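Local coordinates for protein Beta/alpha-amylase (Paenibacillus polymyxa, PDB 3VOC) that hydrolyses alpha-1,4-glucosidic linkages of starch, its calcium-binding beta-amylase domain removing successive maltose units from the non-reducing ends of the chains, at residues P96-L99 and S100-S104; G203-D206 and K207-A211; T214-S218 and L219-N223; E374-K378 and F379-G383; G405-Q408 and Y409-K413. All blocks are in the same frame, centred on the assembly; numbering follows the deposited sequence.

Contact 1 (P96-L99 and S100-S104)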
loop_
_atom_site.group_PDB
_atom_site.type_symbol
_atom_site.label_atom_id
_atom_site.label_comp_id
_atom_site.label_asym_id
_atom_site.label_seq_id
_atom_site.Cartn_x
_atom_site.Cartn_y
_atom_site.Cartn_z
ATOM N N PRO A 96 -2.442 -17.194 -3.264
ATOM C CA PRO A 96 -2.915 -18.496 -3.739
ATOM C C PRO A 96 -1.745 -19.442 -4.030
ATOM O O PRO A 96 -0.811 -19.080 -4.765
ATOM C CB PRO A 96 -3.662 -18.133 -5.022
ATOM C CG PRO A 96 -4.243 -16.762 -4.711
ATOM C CD PRO A 96 -3.108 -16.077 -3.969
ATOM N N SER A 97 -1.773 -20.627 -3.435
ATOM C CA SER A 97 -0.611 -21.510 -3.468
ATOM C C SER A 97 -0.245 -22.026 -4.856
ATOM O O SER A 97 0.932 -22.326 -5.103
ATOM C CB SER A 97 -0.788 -22.669 -2.490
ATOM O OG SER A 97 -1.902 -23.458 -2.885
ATOM N N TRP A 98 -1.230 -22.129 -5.758
ATOM C CA TRP A 98 -1.003 -22.626 -7.126
ATOM C C TRP A 98 -0.157 -21.669 -7.975
ATOM O O TRP A 98 0.377 -22.062 -9.033
ATOM C CB TRP A 98 -2.335 -22.936 -7.830
ATOM C CG TRP A 98 -3.317 -21.805 -7.714
ATOM C CD1 TRP A 98 -4.335 -21.693 -6.810
ATOM C CD2 TRP A 98 -3.342 -20.618 -8.498
ATOM N NE1 TRP A 98 -5.013 -20.506 -6.999
ATOM C CE2 TRP A 98 -4.417 -19.827 -8.030
ATOM C CE3 TRP A 98 -2.579 -20.152 -9.574
ATOM C CZ2 TRP A 98 -4.730 -18.587 -8.586
ATOM C CZ3 TRP A 98 -2.890 -18.911 -10.123
ATOM C CH2 TRP A 98 -3.955 -18.146 -9.627
ATOM N N LEU A 99 -0.038 -20.411 -7.535
ATOM C CA LEU A 99 0.768 -19.423 -8.271
ATOM C C LEU A 99 2.202 -19.901 -8.496
ATOM O O LEU A 99 2.791 -19.635 -9.542
ATOM C CB LEU A 99 0.770 -18.052 -7.572
ATOM C CG LEU A 99 -0.486 -17.195 -7.785
ATOM C CD1 LEU A 99 -0.618 -16.125 -6.696
ATOM C CD2 LEU A 99 -0.486 -16.531 -9.179
ATOM N N SER A 100 2.727 -20.628 -7.516
ATOM C CA SER A 100 4.092 -21.157 -7.539
ATOM C C SER A 100 4.338 -22.087 -8.722
ATOM O O SER A 100 5.479 -22.283 -9.137
ATOM C CB SER A 100 4.377 -21.904 -6.231
ATOM O OG SER A 100 3.564 -23.076 -6.144
ATOM N N SER A 101 3.269 -22.676 -9.250
ATOM C CA SER A 101 3.395 -23.608 -10.357
ATOM C C SER A 101 3.176 -22.910 -11.711
ATOM O O SER A 101 3.208 -23.555 -12.758
ATOM C CB SER A 101 2.450 -24.802 -10.161
ATOM O OG SER A 101 1.106 -24.428 -10.391
ATOM N N LYS A 102 2.998 -21.584 -11.687
ATOM C CA LYS A 102 2.681 -20.818 -12.907
ATOM C C LYS A 102 3.823 -19.945 -13.462
ATOM O O LYS A 102 3.732 -19.437 -14.579
ATOM C CB LYS A 102 1.417 -19.963 -12.690
ATOM C CG LYS A 102 0.144 -20.775 -12.462
ATOM C CD LYS A 102 -0.271 -21.553 -13.708
ATOM C CE LYS A 102 -1.696 -22.094 -13.606
ATOM N NZ LYS A 102 -1.742 -23.452 -12.964
ATOM N N GLY A 103 4.889 -19.759 -12.686
ATOM C CA GLY A 103 6.018 -18.938 -13.136
ATOM C C GLY A 103 7.216 -19.215 -12.255
ATOM O O GLY A 103 7.076 -19.874 -11.215
ATOM N N SER A 104 8.391 -18.717 -12.643
ATOM C CA SER A 104 9.594 -19.006 -11.868
ATOM C C SER A 104 9.587 -18.166 -10.600
ATOM O O SER A 104 9.162 -17.002 -10.633
ATOM C CB SER A 104 10.876 -18.766 -12.684
ATOM O OG SER A 104 11.298 -17.433 -12.628
#

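Contact 2 (G203-D206 and K207-A211)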
loop_
_atom_site.group_PDB
_atom_site.type_symbol
_atom_site.label_atom_id
_atom_site.label_comp_id
_atom_site.label_asym_id
_atom_site.label_seq_id
_atom_site.Cartn_x
_atom_site.Cartn_y
_atom_site.Cartn_z
ATOM N N GLY A 203 21.916 2.895 -24.685
ATOM C CA GLY A 203 22.095 2.278 -25.996
ATOM C C GLY A 203 23.148 1.189 -26.092
ATOM O O GLY A 203 23.094 0.378 -26.993
ATOM N N SER A 204 24.112 1.167 -25.172
ATOM C CA SER A 204 25.164 0.151 -25.207
ATOM C C SER A 204 25.916 0.194 -23.899
ATOM O O SER A 204 25.788 1.142 -23.148
ATOM C CB SER A 204 26.144 0.408 -26.357
ATOM O OG SER A 204 26.835 1.631 -26.138
ATOM N N LEU A 205 26.703 -0.837 -23.626
ATOM C CA LEU A 205 27.500 -0.854 -22.420
ATOM C C LEU A 205 28.431 0.363 -22.364
ATOM O O LEU A 205 28.622 0.977 -21.314
ATOM C CB LEU A 205 28.317 -2.143 -22.376
ATOM C CG LEU A 205 29.290 -2.272 -21.197
ATOM C CD1 LEU A 205 28.543 -2.387 -19.865
ATOM C CD2 LEU A 205 30.123 -3.483 -21.469
ATOM N N ASP A 206 29.020 0.717 -23.498
ATOM C CA ASP A 206 29.995 1.812 -23.510
ATOM C C ASP A 206 29.317 3.148 -23.229
ATOM O O ASP A 206 29.889 4.021 -22.573
ATOM C CB ASP A 206 30.752 1.855 -24.839
ATOM C CG ASP A 206 31.790 0.738 -24.967
ATOM O OD1 ASP A 206 32.402 0.358 -23.951
ATOM O OD2 ASP A 206 31.997 0.250 -26.102
ATOM N N LYS A 207 28.096 3.306 -23.730
ATOM C CA LYS A 207 27.322 4.515 -23.434
ATOM C C LYS A 207 26.840 4.576 -21.982
ATOM O O LYS A 207 26.680 5.664 -21.429
ATOM C CB LYS A 207 26.200 4.708 -24.454
ATOM C CG LYS A 207 26.765 5.212 -25.803
ATOM C CD LYS A 207 25.780 5.043 -26.911
ATOM C CE LYS A 207 26.204 5.809 -28.147
ATOM N NZ LYS A 207 25.224 5.524 -29.250
ATOM N N ILE A 208 26.639 3.404 -21.372
ATOM C CA ILE A 208 26.347 3.327 -19.930
ATOM C C ILE A 208 27.565 3.786 -19.133
ATOM O O ILE A 208 27.451 4.641 -18.248
ATOM C CB ILE A 208 25.892 1.904 -19.483
ATOM C CG1 ILE A 208 24.534 1.554 -20.102
ATOM C CG2 ILE A 208 25.782 1.834 -17.960
ATOM C CD1 ILE A 208 24.161 0.045 -20.036
ATOM N N ASN A 209 28.736 3.242 -19.468
ATOM C CA ASN A 209 29.994 3.704 -18.870
ATOM C C ASN A 209 30.188 5.217 -19.035
ATOM O O ASN A 209 30.620 5.890 -18.099
ATOM C CB ASN A 209 31.192 2.971 -19.489
ATOM C CG ASN A 209 31.407 1.573 -18.903
ATOM O OD1 ASN A 209 30.977 1.258 -17.784
ATOM N ND2 ASN A 209 32.100 0.731 -19.662
ATOM N N ALA A 210 29.871 5.734 -20.221
ATOM C CA ALA A 210 29.991 7.177 -20.502
ATOM C C ALA A 210 29.138 8.009 -19.541
ATOM O O ALA A 210 29.563 9.063 -19.063
ATOM C CB ALA A 210 29.606 7.481 -21.961
ATOM N N ALA A 211 27.936 7.513 -19.245
ATOM C CA ALA A 211 27.005 8.228 -18.370
ATOM C C ALA A 211 27.373 8.105 -16.902
ATOM O O ALA A 211 27.123 9.039 -16.115
ATOM C CB ALA A 211 25.589 7.721 -18.578
#

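Contact 3 (T214-S218 and L219-N223)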
loop_
_atom_site.group_PDB
_atom_site.type_symbol
_atom_site.label_atom_id
_atom_site.label_comp_id
_atom_site.label_asym_id
_atom_site.label_seq_id
_atom_site.Cartn_x
_atom_site.Cartn_y
_atom_site.Cartn_z
ATOM N N THR A 214 31.918 4.710 -15.220
ATOM C CA THR A 214 32.329 3.372 -14.851
ATOM C C THR A 214 33.214 2.773 -15.948
ATOM O O THR A 214 33.352 3.370 -17.018
ATOM C CB THR A 214 31.085 2.500 -14.607
ATOM O OG1 THR A 214 30.187 2.678 -15.702
ATOM C CG2 THR A 214 30.373 2.940 -13.305
ATOM N N LYS A 215 33.795 1.603 -15.677
ATOM C CA LYS A 215 34.693 0.933 -16.625
ATOM C C LYS A 215 34.275 -0.509 -16.867
ATOM O O LYS A 215 35.131 -1.376 -17.052
ATOM C CB LYS A 215 36.158 0.925 -16.131
ATOM C CG LYS A 215 36.658 2.174 -15.432
ATOM C CD LYS A 215 36.944 3.298 -16.395
ATOM C CE LYS A 215 37.763 4.384 -15.693
ATOM N NZ LYS A 215 37.749 5.631 -16.471
ATOM N N LEU A 216 32.970 -0.769 -16.884
ATOM C CA LEU A 216 32.474 -2.139 -17.028
ATOM C C LEU A 216 32.838 -2.715 -18.381
ATOM O O LEU A 216 32.946 -1.974 -19.349
ATOM C CB LEU A 216 30.962 -2.192 -16.813
ATOM C CG LEU A 216 30.540 -1.564 -15.487
ATOM C CD1 LEU A 216 29.047 -1.480 -15.416
ATOM C CD2 LEU A 216 31.114 -2.323 -14.274
ATOM N N THR A 217 33.048 -4.027 -18.433
ATOM C CA THR A 217 33.323 -4.727 -19.697
ATOM C C THR A 217 32.163 -5.594 -20.186
ATOM O O THR A 217 32.169 -6.041 -21.336
ATOM C CB THR A 217 34.607 -5.589 -19.629
ATOM O OG1 THR A 217 34.515 -6.503 -18.525
ATOM C CG2 THR A 217 35.842 -4.681 -19.468
ATOM N N SER A 218 31.157 -5.808 -19.340
ATOM C CA SER A 218 29.929 -6.478 -19.790
ATOM C C SER A 218 28.708 -5.985 -19.019
ATOM O O SER A 218 28.816 -5.571 -17.861
ATOM C CB SER A 218 30.030 -7.999 -19.642
ATOM O OG SER A 218 30.020 -8.347 -18.274
ATOM N N LEU A 219 27.550 -6.058 -19.667
ATOM C CA LEU A 219 26.285 -5.676 -19.040
ATOM C C LEU A 219 26.058 -6.472 -17.756
ATOM O O LEU A 219 25.457 -5.978 -16.809
ATOM C CB LEU A 219 25.115 -5.894 -20.008
ATOM C CG LEU A 219 25.025 -4.961 -21.225
ATOM C CD1 LEU A 219 24.007 -5.467 -22.247
ATOM C CD2 LEU A 219 24.692 -3.509 -20.813
ATOM N N SER A 220 26.563 -7.703 -17.731
ATOM C CA SER A 220 26.400 -8.577 -16.581
ATOM C C SER A 220 27.101 -8.069 -15.317
ATOM O O SER A 220 26.790 -8.524 -14.223
ATOM C CB SER A 220 26.862 -9.995 -16.933
ATOM O OG SER A 220 28.281 -10.034 -17.030
ATOM N N GLN A 221 28.023 -7.114 -15.449
ATOM C CA GLN A 221 28.649 -6.514 -14.266
ATOM C C GLN A 221 27.834 -5.358 -13.678
ATOM O O GLN A 221 28.217 -4.776 -12.662
ATOM C CB GLN A 221 30.050 -5.994 -14.578
ATOM C CG GLN A 221 31.001 -7.014 -15.145
ATOM C CD GLN A 221 32.316 -6.372 -15.573
ATOM O OE1 GLN A 221 32.334 -5.430 -16.364
ATOM N NE2 GLN A 221 33.421 -6.868 -15.028
ATOM N N ILE A 222 26.743 -4.988 -14.336
ATOM C CA ILE A 222 25.851 -3.977 -13.780
ATOM C C ILE A 222 24.994 -4.630 -12.701
ATOM O O ILE A 222 24.323 -5.629 -12.951
ATOM C CB ILE A 222 24.936 -3.367 -14.855
ATOM C CG1 ILE A 222 25.766 -2.617 -15.903
ATOM C CG2 ILE A 222 23.857 -2.463 -14.208
ATOM C CD1 ILE A 222 24.969 -2.218 -17.139
ATOM N N ASN A 223 25.021 -4.044 -11.507
ATOM C CA ASN A 223 24.254 -4.546 -10.376
ATOM C C ASN A 223 23.609 -3.409 -9.593
ATOM O O ASN A 223 24.081 -2.277 -9.676
ATOM C CB ASN A 223 25.173 -5.326 -9.444
ATOM C CG ASN A 223 25.551 -6.665 -10.005
ATOM O OD1 ASN A 223 24.720 -7.561 -10.099
ATOM N ND2 ASN A 223 26.818 -6.815 -10.379
#

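Contact 4 (E374-K378 and F379-G383)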
loop_
_atom_site.group_PDB
_atom_site.type_symbol
_atom_site.label_atom_id
_atom_site.label_comp_id
_atom_site.label_asym_id
_atom_site.label_seq_id
_atom_site.Cartn_x
_atom_site.Cartn_y
_atom_site.Cartn_z
ATOM N N GLU A 374 -6.168 17.673 12.446
ATOM C CA GLU A 374 -5.297 18.700 11.850
ATOM C C GLU A 374 -4.983 18.382 10.382
ATOM O O GLU A 374 -5.104 19.247 9.510
ATOM C CB GLU A 374 -4.015 18.871 12.692
ATOM C CG GLU A 374 -2.881 19.655 12.010
ATOM C CD GLU A 374 -1.481 19.198 12.445
ATOM O OE1 GLU A 374 -0.510 19.349 11.669
ATOM O OE2 GLU A 374 -1.344 18.695 13.576
ATOM N N LYS A 375 -4.607 17.133 10.110
ATOM C CA LYS A 375 -4.225 16.744 8.765
ATOM C C LYS A 375 -5.381 16.801 7.780
ATOM O O LYS A 375 -5.263 17.427 6.713
ATOM C CB LYS A 375 -3.551 15.349 8.751
ATOM C CG LYS A 375 -2.248 15.274 9.613
ATOM C CD LYS A 375 -1.307 16.447 9.323
ATOM C CE LYS A 375 0.073 16.257 10.011
ATOM N NZ LYS A 375 0.916 17.514 9.983
ATOM N N ILE A 376 -6.507 16.182 8.136
ATOM C CA ILE A 376 -7.645 16.132 7.200
ATOM C C ILE A 376 -8.195 17.528 6.864
ATOM O O ILE A 376 -8.658 17.742 5.752
ATOM C CB ILE A 376 -8.772 15.126 7.644
ATOM C CG1 ILE A 376 -9.379 15.508 9.001
ATOM C CG2 ILE A 376 -8.210 13.693 7.687
ATOM C CD1 ILE A 376 -10.500 14.560 9.477
ATOM N N THR A 377 -8.126 18.463 7.817
ATOM C CA THR A 377 -8.639 19.819 7.609
ATOM C C THR A 377 -7.627 20.738 6.906
ATOM O O THR A 377 -8.031 21.610 6.138
ATOM C CB THR A 377 -9.101 20.508 8.927
ATOM O OG1 THR A 377 -8.020 20.527 9.865
ATOM C CG2 THR A 377 -10.305 19.777 9.548
ATOM N N LYS A 378 -6.326 20.556 7.173
ATOM C CA LYS A 378 -5.279 21.320 6.478
ATOM C C LYS A 378 -5.262 20.984 4.989
ATOM O O LYS A 378 -5.001 21.847 4.152
ATOM C CB LYS A 378 -3.889 21.024 7.052
ATOM C CG LYS A 378 -3.486 21.874 8.246
ATOM C CD LYS A 378 -2.120 21.433 8.788
ATOM C CE LYS A 378 -1.664 22.299 9.966
ATOM N NZ LYS A 378 -0.355 21.823 10.546
ATOM N N PHE A 379 -5.538 19.728 4.661
ATOM C CA PHE A 379 -5.290 19.253 3.297
ATOM C C PHE A 379 -6.521 18.823 2.506
ATOM O O PHE A 379 -6.401 18.227 1.436
ATOM C CB PHE A 379 -4.215 18.163 3.319
ATOM C CG PHE A 379 -2.894 18.637 3.878
ATOM C CD1 PHE A 379 -2.116 19.557 3.168
ATOM C CD2 PHE A 379 -2.433 18.172 5.108
ATOM C CE1 PHE A 379 -0.903 20.023 3.681
ATOM C CE2 PHE A 379 -1.213 18.630 5.638
ATOM C CZ PHE A 379 -0.443 19.556 4.914
ATOM N N GLY A 380 -7.707 19.111 3.027
ATOM C CA GLY A 380 -8.925 18.838 2.248
ATOM C C GLY A 380 -9.109 17.362 1.913
ATOM O O GLY A 380 -9.510 17.013 0.790
ATOM N N TYR A 381 -8.829 16.495 2.889
ATOM C CA TYR A 381 -9.040 15.047 2.709
ATOM C C TYR A 381 -10.490 14.710 2.369
ATOM O O TYR A 381 -11.426 15.374 2.849
ATOM C CB TYR A 381 -8.574 14.262 3.944
ATOM C CG TYR A 381 -7.095 13.918 3.925
ATOM C CD1 TYR A 381 -6.677 12.579 3.917
ATOM C CD2 TYR A 381 -6.117 14.920 3.913
ATOM C CE1 TYR A 381 -5.328 12.245 3.904
ATOM C CE2 TYR A 381 -4.740 14.591 3.903
ATOM C CZ TYR A 381 -4.367 13.241 3.891
ATOM O OH TYR A 381 -3.037 12.871 3.854
ATOM N N HIS A 382 -10.661 13.701 1.514
ATOM C CA HIS A 382 -11.977 13.250 1.086
ATOM C C HIS A 382 -12.461 12.084 1.938
ATOM O O HIS A 382 -13.617 11.697 1.889
ATOM C CB HIS A 382 -11.951 12.863 -0.406
ATOM C CG HIS A 382 -11.670 14.023 -1.308
ATOM N ND1 HIS A 382 -12.665 14.847 -1.794
ATOM C CD2 HIS A 382 -10.502 14.521 -1.776
ATOM C CE1 HIS A 382 -12.121 15.788 -2.547
ATOM N NE2 HIS A 382 -10.807 15.621 -2.537
ATOM N N GLY A 383 -11.578 11.531 2.743
ATOM C CA GLY A 383 -11.961 10.403 3.569
ATOM C C GLY A 383 -10.891 10.126 4.584
ATOM O O GLY A 383 -9.721 10.512 4.415
#

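Contact 5 (G405-Q408 and Y409-K413)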
loop_
_atom_site.group_PDB
_atom_site.type_symbol
_atom_site.label_atom_id
_atom_site.label_comp_id
_atom_site.label_asym_id
_atom_site.label_seq_id
_atom_site.Cartn_x
_atom_site.Cartn_y
_atom_site.Cartn_z
ATOM N N GLY A 405 -14.221 10.310 21.142
ATOM C CA GLY A 405 -13.227 11.175 20.468
ATOM C C GLY A 405 -13.194 11.007 18.947
ATOM O O GLY A 405 -13.103 11.996 18.207
ATOM N N PHE A 406 -13.259 9.765 18.471
ATOM C CA PHE A 406 -13.300 9.540 17.028
ATOM C C PHE A 406 -14.518 10.267 16.448
ATOM O O PHE A 406 -14.413 10.976 15.452
ATOM C CB PHE A 406 -13.326 8.037 16.675
ATOM C CG PHE A 406 -13.326 7.763 15.183
ATOM C CD1 PHE A 406 -12.281 8.226 14.373
ATOM C CD2 PHE A 406 -14.367 7.045 14.590
ATOM C CE1 PHE A 406 -12.269 7.978 12.981
ATOM C CE2 PHE A 406 -14.371 6.781 13.191
ATOM C CZ PHE A 406 -13.316 7.255 12.390
ATOM N N LYS A 407 -15.663 10.123 17.106
ATOM C CA LYS A 407 -16.869 10.809 16.661
ATOM C C LYS A 407 -16.740 12.335 16.720
ATOM O O LYS A 407 -17.115 13.030 15.778
ATOM C CB LYS A 407 -18.080 10.341 17.464
ATOM C CG LYS A 407 -19.408 10.676 16.797
ATOM C CD LYS A 407 -20.586 10.385 17.707
ATOM C CE LYS A 407 -21.827 11.017 17.147
ATOM N NZ LYS A 407 -22.936 10.660 18.031
ATOM N N GLN A 408 -16.212 12.858 17.817
ATOM C CA GLN A 408 -16.126 14.316 18.004
ATOM C C GLN A 408 -15.146 14.984 17.056
ATOM O O GLN A 408 -15.401 16.076 16.565
ATOM C CB GLN A 408 -15.756 14.657 19.451
ATOM C CG GLN A 408 -16.848 14.255 20.430
ATOM C CD GLN A 408 -16.953 15.167 21.629
ATOM O OE1 GLN A 408 -16.977 16.397 21.496
ATOM N NE2 GLN A 408 -17.036 14.571 22.813
ATOM N N TYR A 409 -14.022 14.333 16.803
ATOM C CA TYR A 409 -12.963 14.943 15.993
ATOM C C TYR A 409 -13.098 14.671 14.503
ATOM O O TYR A 409 -12.801 15.536 13.672
ATOM C CB TYR A 409 -11.602 14.458 16.479
ATOM C CG TYR A 409 -11.146 15.169 17.726
ATOM C CD1 TYR A 409 -10.705 16.495 17.666
ATOM C CD2 TYR A 409 -11.147 14.522 18.962
ATOM C CE1 TYR A 409 -10.280 17.174 18.806
ATOM C CE2 TYR A 409 -10.729 15.191 20.123
ATOM C CZ TYR A 409 -10.296 16.516 20.029
ATOM O OH TYR A 409 -9.869 17.185 21.154
ATOM N N ILE A 410 -13.540 13.463 14.176
ATOM C CA ILE A 410 -13.467 12.989 12.796
ATOM C C ILE A 410 -14.825 12.783 12.144
ATOM O O ILE A 410 -15.090 13.355 11.071
ATOM C CB ILE A 410 -12.628 11.682 12.671
ATOM C CG1 ILE A 410 -11.280 11.797 13.408
ATOM C CG2 ILE A 410 -12.447 11.300 11.198
ATOM C CD1 ILE A 410 -10.385 12.966 12.984
ATOM N N ILE A 411 -15.681 11.958 12.752
ATOM C CA ILE A 411 -16.983 11.674 12.134
ATOM C C ILE A 411 -17.780 12.967 11.968
ATOM O O ILE A 411 -18.480 13.139 10.971
ATOM C CB ILE A 411 -17.835 10.629 12.910
ATOM C CG1 ILE A 411 -17.078 9.322 13.106
ATOM C CG2 ILE A 411 -19.174 10.373 12.186
ATOM C CD1 ILE A 411 -17.861 8.282 13.887
ATOM N N SER A 412 -17.641 13.876 12.931
ATOM C CA SER A 412 -18.364 15.165 12.933
ATOM C C SER A 412 -18.045 16.066 11.735
ATOM O O SER A 412 -18.794 17.011 11.465
ATOM C CB SER A 412 -18.083 15.933 14.226
ATOM O OG SER A 412 -16.705 16.268 14.291
ATOM N N LYS A 413 -16.951 15.778 11.027
ATOM C CA LYS A 413 -16.581 16.540 9.834
ATOM C C LYS A 413 -17.400 16.167 8.603
ATOM O O LYS A 413 -17.399 16.902 7.609
ATOM C CB LYS A 413 -15.081 16.389 9.522
ATOM C CG LYS A 413 -14.144 16.846 10.644
ATOM C CD LYS A 413 -14.344 18.324 10.991
ATOM C CE LYS A 413 -13.277 18.821 11.968
ATOM N NZ LYS A 413 -13.422 18.177 13.319
#

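Contact 1 (P96-L99 and S100-S104)
The carbonyl oxygen of Trp98 is gripped twice by Ser101: the hydroxyl OG of Ser101 donates to Trp98 O at 2.8 Å, in the carbonyl plane and on a lone pair, while Ser101 N reaches the same oxygen from well above that plane, at 3.0 Å. This is the i to i+3 bonding of a 3-10 turn, which runs from Ser97 to Ser101 in the loop between strand 92-93 and helix 105-108, beside the calcium site of the beta-amylase domain. One residue earlier the pattern recurs in looser form. Ser100 OG donates to Ser97 O at 2.9 Å, almost in line with the C=O bond, but the backbone bond from Ser100 N to Ser97 O is weak. Both serines hold OG between the backbone N and the carbonyl carbon (chi1 67° in Ser100 and 73° in Ser101), which turns each hydroxyl back onto the carbonyl three residues earlier. The last backbone bond of the run, Lys102 N to Leu99 O at 2.9 Å, closes the turn.

The Trp98 indole packs against the calcium-site residues Asp52 and Gln132, and its NE1 donates to the backbone oxygen of Glu48, another calcium ligand, so the turn borders the metal site through this ring. Within the turn, Lys102 crosses the indole obliquely, and its CG lies 4.0 Å from Trp98 CE3, at the ring edge and near the ring plane.

Contact 2 (G203-D206 and K207-A211)
With its OG set between the backbone N and the carbonyl carbon (chi1 65°), Ser204 turns its hydroxyl toward Lys207, whose CG stands beside its own backbone N (chi1 -75°). Ser204 OG accepts from Lys207 N at 3.2 Å in a fairly straight bond, and the first methylenes of Lys207 run alongside the same oxygen, CB lying 3.6 Å from Ser204 OG. The lysine chain then extends away from the turn.

Ser204 is the N-cap of helix 205-212, which follows helix 188-202 after a break at Gly203, where phi is positive. Replacing Ser204 by alanine removes the capping oxygen, and the amide of Lys207 would probably be left without its mate. Regular i to i+4 bonds begin at once: Ile208 N donates to Ser204 O at 3.0 Å, and Asn209 N to Leu205 O at 2.9 Å, the latter nearly straight at 173°. Ile208 also lays its CG1 branch 3.3 Å from Ser204 O, while its side chain packs on Met198 and Tyr202 of the preceding helix. Asn209 uses both ends of its amide on the following loop, OD1 bonding to Thr214 OG1 and ND2 to Leu216 O. One residue on, Ala210 N donates to Asp206 O at 2.9 Å.

Contact 3 (T214-S218 and L219-N223)
A short 3-10 turn, residues 219-221 in the loop between helices 205-212 and 240-268, is held to the chain before it by the amide of Gln221. Its OE1 takes three hydrogen bonds. Thr217 N donates at 2.6 Å to Gln221 OE1, tilted only slightly from the amide plane, whereas Ser218 N, 3.2 Å from Gln221 OE1, comes from well above that plane. The third and longest comes from Thr217 OG1, 3.3 Å from Gln221 OE1 and likewise out of plane. The glutamine gets there with CG beside its backbone N (chi1 -56°) and an extended chain, running antiparallel to the Leu216 side chain. Three donors on one oxygen are likely to fix the rotation of the amide.

The hydroxyls of Ser218 and Ser220 share a hydrogen bond, OG to OG 2.7 Å. On the apolar side Leu216 lies athwart Ile222, CD1 of Leu216 lying 3.5 Å from CG1 of Ile222. Leu216 and Ile222 also pack on helix 205-212, through Leu205 and Ile208 respectively. Gln221 N returns a bond to Ser218 O at 3.0 Å, so backbone and side chain of Gln221 both hold the residues just before the turn, and this i to i+3 bond is the hallmark of 3-10 geometry.

Contact 4 (E374-K378 and F379-G383)
Lys378 CB sits over one face of the Phe379 ring, 4.0 Å from its centroid and 20° off the ring normal, a CH-pi contact. With CG anti to the carbonyl carbon (chi1 -60°), Phe379 lays its ring back by Lys378 CB and Lys375 O. Two residues on, the side chains of Tyr381 and Ile376 stand roughly perpendicular, Tyr381 CB resting 3.8 Å from Ile376 CG2. The backbone brings these groups together: Phe379 N donates to Lys375 O at 3.1 Å, the last turn of helix 367-378, and Tyr381 N then donates to Ile376 O, also at 3.1 Å, on a lone pair. Between them Gly380 takes a positive phi (61°), letting the chain turn from the helix toward strand 383-386, the last strand of the TIM barrel.

Farther out, Phe379 packs on Asp343, Ser346 and Ser347 of helix 338-352, and the Tyr381 hydroxyl bonds to Ser346. Were Phe379 an alanine, Lys378 CB would lose its ring partner and a gap would probably open toward helix 338-352. On the flank of the helix, Glu374 OE1 is met from opposite faces of its carboxylate plane by Lys375 NZ at 2.9 Å and Lys378 NZ at 2.7 Å. Lys375 also pairs with Asp343, and Lys371 with Glu374 OE2. With two acids among three lysines, the network probably offsets much of its own charge and is likely to favour ionised carboxylates.

Contact 5 (G405-Q408 and Y409-K413)
Apolar contacts centre on Phe406, whose ring is flanked by two successive isoleucines. Its CE1 lies 3.7 Å from CB of Ile410 and its CE2 3.7 Å from CG1 of Ile411. Phe406 carries CG opposite its backbone N (chi1 -178°), which sends the ring toward the barrel wall, where it packs on Ala8 and Val10 of strand 7-11 and on Phe384 and Leu386 of strand 383-386. Helix 403-411 thus covers the seam where the first and last strands close the TIM barrel.

The backbone hydrogen bonds mark a wider, pi-type turn near the end of the helix. Phe406 O accepts both Ile410 N, at 2.9 Å, and Ile411 N, at 3.1 Å, the two donors reaching it from opposite faces of the carbonyl plane. Ser412 N continues the i to i+5 pattern by donating to Lys407 O at 3.0 Å.

Side-chain hydrogen bonds occupy the next carbonyls. Ser412 OG donates to Gln408 O at 2.6 Å, from well above the carbonyl plane. Lys413 bends back so that its NZ donates to Tyr409 O at 2.7 Å, and the same ammonium forms a salt bridge with Glu373 of helix 367-378.

How the contacts relate
The five contacts form two touching pairs and one lone member. Contacts 2 and 3, with centres 10 Å apart, meet where Leu205 packs on the backbone of the following loop, its CD2 3.2 Å from Thr217 C, far from the annotated sites. Contacts 4 and 5 lie about 13 Å apart between centres and touch through Ile376 CD1 and Ile410 CD1, 3.9 Å apart, between helices 367-378 and 403-411 on the outside of the barrel. The Tyr381 side chain is about 8 Å from that of Glu359, the probable proton acceptor. Contact 1, across the chain's centre from contacts 4 and 5, brings the Trp98 side chain to about 4 Å from the bound calcium ion.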